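Local structure of ribonuclease P protein component 3 (Thermococcus kodakarensis KOD1, 3WYZ) at residues S140-P143 with L144-N148. The protein probably serves as a subunit of ribonuclease P, the RNA-protein complex that trims the 5' ends of precursor tRNAs to give mature tRNA. Numbering follows the deposited sequence.
Sequences SLSP and LLNAN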
ATOM      1  N   SER A 140       5.460  -2.344  -1.523  1.00 44.72           N
ATOM      2  CA  SER A 140       5.373  -3.552  -0.705  1.00 44.39           C
ATOM      3  C   SER A 140       6.682  -4.326  -0.757  1.00 43.10           C
ATOM      4  O   SER A 140       7.259  -4.504  -1.819  1.00 43.99           O
ATOM      5  CB  SER A 140       4.218  -4.445  -1.175  1.00 46.81           C
ATOM      6  OG  SER A 140       4.507  -5.033  -2.437  1.00 53.34           O
ATOM      7  N   LEU A 141       7.137  -4.792   0.399  1.00 42.85           N
ATOM      8  CA  LEU A 141       8.305  -5.661   0.486  1.00 42.78           C
ATOM      9  C   LEU A 141       7.956  -7.131   0.196  1.00 44.91           C
ATOM     10  O   LEU A 141       8.838  -7.920  -0.132  1.00 44.95           O
ATOM     11  CB  LEU A 141       8.938  -5.525   1.872  1.00 43.23           C
ATOM     12  CG  LEU A 141      10.120  -6.414   2.254  1.00 46.22           C
ATOM     13  CD1 LEU A 141      11.288  -6.311   1.277  1.00 47.80           C
ATOM     14  CD2 LEU A 141      10.577  -6.067   3.659  1.00 47.28           C
ATOM     15  N   SER A 142       6.670  -7.482   0.298  1.00 44.99           N
ATOM     16  CA  SER A 142       6.205  -8.874   0.212  1.00 47.68           C
ATOM     17  C   SER A 142       6.710  -9.667  -1.005  1.00 48.96           C
ATOM     18  O   SER A 142       7.183 -10.788  -0.841  1.00 50.60           O
ATOM     19  CB  SER A 142       4.670  -8.934   0.250  1.00 49.02           C
ATOM     20  OG  SER A 142       4.238 -10.224   0.620  1.00 56.00           O
ATOM     21  N   PRO A 143       6.605  -9.101  -2.225  1.00 50.57           N
ATOM     22  CA  PRO A 143       7.050  -9.843  -3.415  1.00 51.86           C
ATOM     23  C   PRO A 143       8.536 -10.234  -3.403  1.00 50.40           C
ATOM     24  O   PRO A 143       8.896 -11.266  -3.957  1.00 48.33           O
ATOM     25  CB  PRO A 143       6.767  -8.866  -4.568  1.00 51.91           C
ATOM     26  CG  PRO A 143       5.761  -7.906  -4.035  1.00 52.41           C
ATOM     27  CD  PRO A 143       6.078  -7.769  -2.580  1.00 52.12           C
ATOM     28  N   LEU A 144       9.379  -9.421  -2.770  1.00 51.08           N
ATOM     29  CA  LEU A 144      10.819  -9.678  -2.729  1.00 51.32           C
ATOM     30  C   LEU A 144      11.209 -10.884  -1.877  1.00 54.04           C
ATOM     31  O   LEU A 144      12.218 -11.527  -2.156  1.00 53.10           O
ATOM     32  CB  LEU A 144      11.573  -8.443  -2.238  1.00 50.37           C
ATOM     33  CG  LEU A 144      11.630  -7.265  -3.202  1.00 50.45           C
ATOM     34  CD1 LEU A 144      12.201  -6.048  -2.494  1.00 50.81           C
ATOM     35  CD2 LEU A 144      12.468  -7.606  -4.426  1.00 52.44           C
ATOM     36  N   LEU A 145      10.421 -11.184  -0.846  1.00 57.60           N
ATOM     37  CA  LEU A 145      10.677 -12.351   0.002  1.00 58.99           C
ATOM     38  C   LEU A 145      10.375 -13.648  -0.731  1.00 61.04           C
ATOM     39  O   LEU A 145      11.027 -14.662  -0.492  1.00 65.76           O
ATOM     40  CB  LEU A 145       9.850 -12.308   1.292  1.00 59.75           C
ATOM     41  CG  LEU A 145      10.200 -11.286   2.384  1.00 62.50           C
ATOM     42  CD1 LEU A 145      11.697 -11.065   2.523  1.00 62.29           C
ATOM     43  CD2 LEU A 145       9.514  -9.960   2.134  1.00 65.72           C
ATOM     44  N   ASN A 146       9.393 -13.607  -1.629  1.00 63.62           N
ATOM     45  CA  ASN A 146       8.919 -14.798  -2.326  1.00 64.54           C
ATOM     46  C   ASN A 146       9.495 -14.900  -3.736  1.00 62.93           C
ATOM     47  O   ASN A 146       8.761 -15.169  -4.693  1.00 68.05           O
ATOM     48  CB  ASN A 146       7.384 -14.780  -2.382  1.00 68.71           C
ATOM     49  CG  ASN A 146       6.754 -14.463  -1.035  1.00 71.93           C
ATOM     50  OD1 ASN A 146       7.279 -14.842   0.014  1.00 77.44           O
ATOM     51  ND2 ASN A 146       5.626 -13.761  -1.057  1.00 74.92           N
ATOM     52  N   ALA A 147      10.806 -14.698  -3.869  1.00 58.41           N
ATOM     53  CA  ALA A 147      11.439 -14.670  -5.192  1.00 54.90           C
ATOM     54  C   ALA A 147      12.903 -15.093  -5.167  1.00 51.90           C
ATOM     55  O   ALA A 147      13.591 -14.946  -4.157  1.00 49.48           O
ATOM     56  CB  ALA A 147      11.306 -13.283  -5.808  1.00 53.19           C
ATOM     57  N   ASN A 148      13.361 -15.624  -6.301  1.00 49.72           N
ATOM     58  CA  ASN A 148      14.774 -15.958  -6.501  1.00 49.52           C
ATOM     59  C   ASN A 148      15.542 -14.704  -6.922  1.00 47.61           C
ATOM     60  O   ASN A 148      14.918 -13.685  -7.218  1.00 47.57           O
ATOM     61  CB  ASN A 148      14.929 -17.089  -7.534  1.00 49.57           C
ATOM     62  CG  ASN A 148      14.276 -16.775  -8.873  1.00 49.45           C
ATOM     63  OD1 ASN A 148      14.212 -15.623  -9.303  1.00 47.72           O
ATOM     64  ND2 ASN A 148      13.796 -17.815  -9.546  1.00 48.30           N
TER
HETATM   65  O   HOH W   1       7.378 -12.679  -5.917  1.00 47.48           O
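A short helical turn links strand 136-140 to helix 149-168 in the TIM barrel-like fold of this Rpp30 homologue, and within it Leu141 meets the neighbouring Leu144 and Leu145, three and four residues farther round the turn. Each backbone bond reaches only three residues on, the spacing of a 3-10 turn. Leu144 N donates to Leu141 O at 3.1 Å, in a bent bond (135° at the hydrogen). Leu145 N reaches Ser142 O at 3.3 Å. The third, from Asn146 N to Pro143 O, is weak at 3.3 Å.

Leu141 has its CG anti to the backbone N (chi1 175°), which carries the branch along the turn to both later leucines. Its CD1 meets Leu144 CD1 at 3.9 Å, the two side chains crossing at about a right angle, while its CG packs against Leu145 CD2 at 3.6 Å. That same Leu145 methyl also lies close to Leu141 O. Leu144 is buried: its side chain touches Ile155 and Leu156 of helix 149-168 and, together with Leu141, Leu194 of helix 188-198, so these leucines pack the turn against two helices of the barrel's outer layer. Ser142 OG makes a weak hydrogen bond to Glu184 and has a bound glycerol, probably from the crystallisation liquor, close by.

Beyond the turn the chain opens out toward Asn148, whose side chain N-caps helix 149-168 through Gly151 N. Ala147 CB rests 3.6 Å from Pro143 O, and a water bridges the exit by donating to Pro143 O at 2.9 Å and to Asn146 O at 3.1 Å.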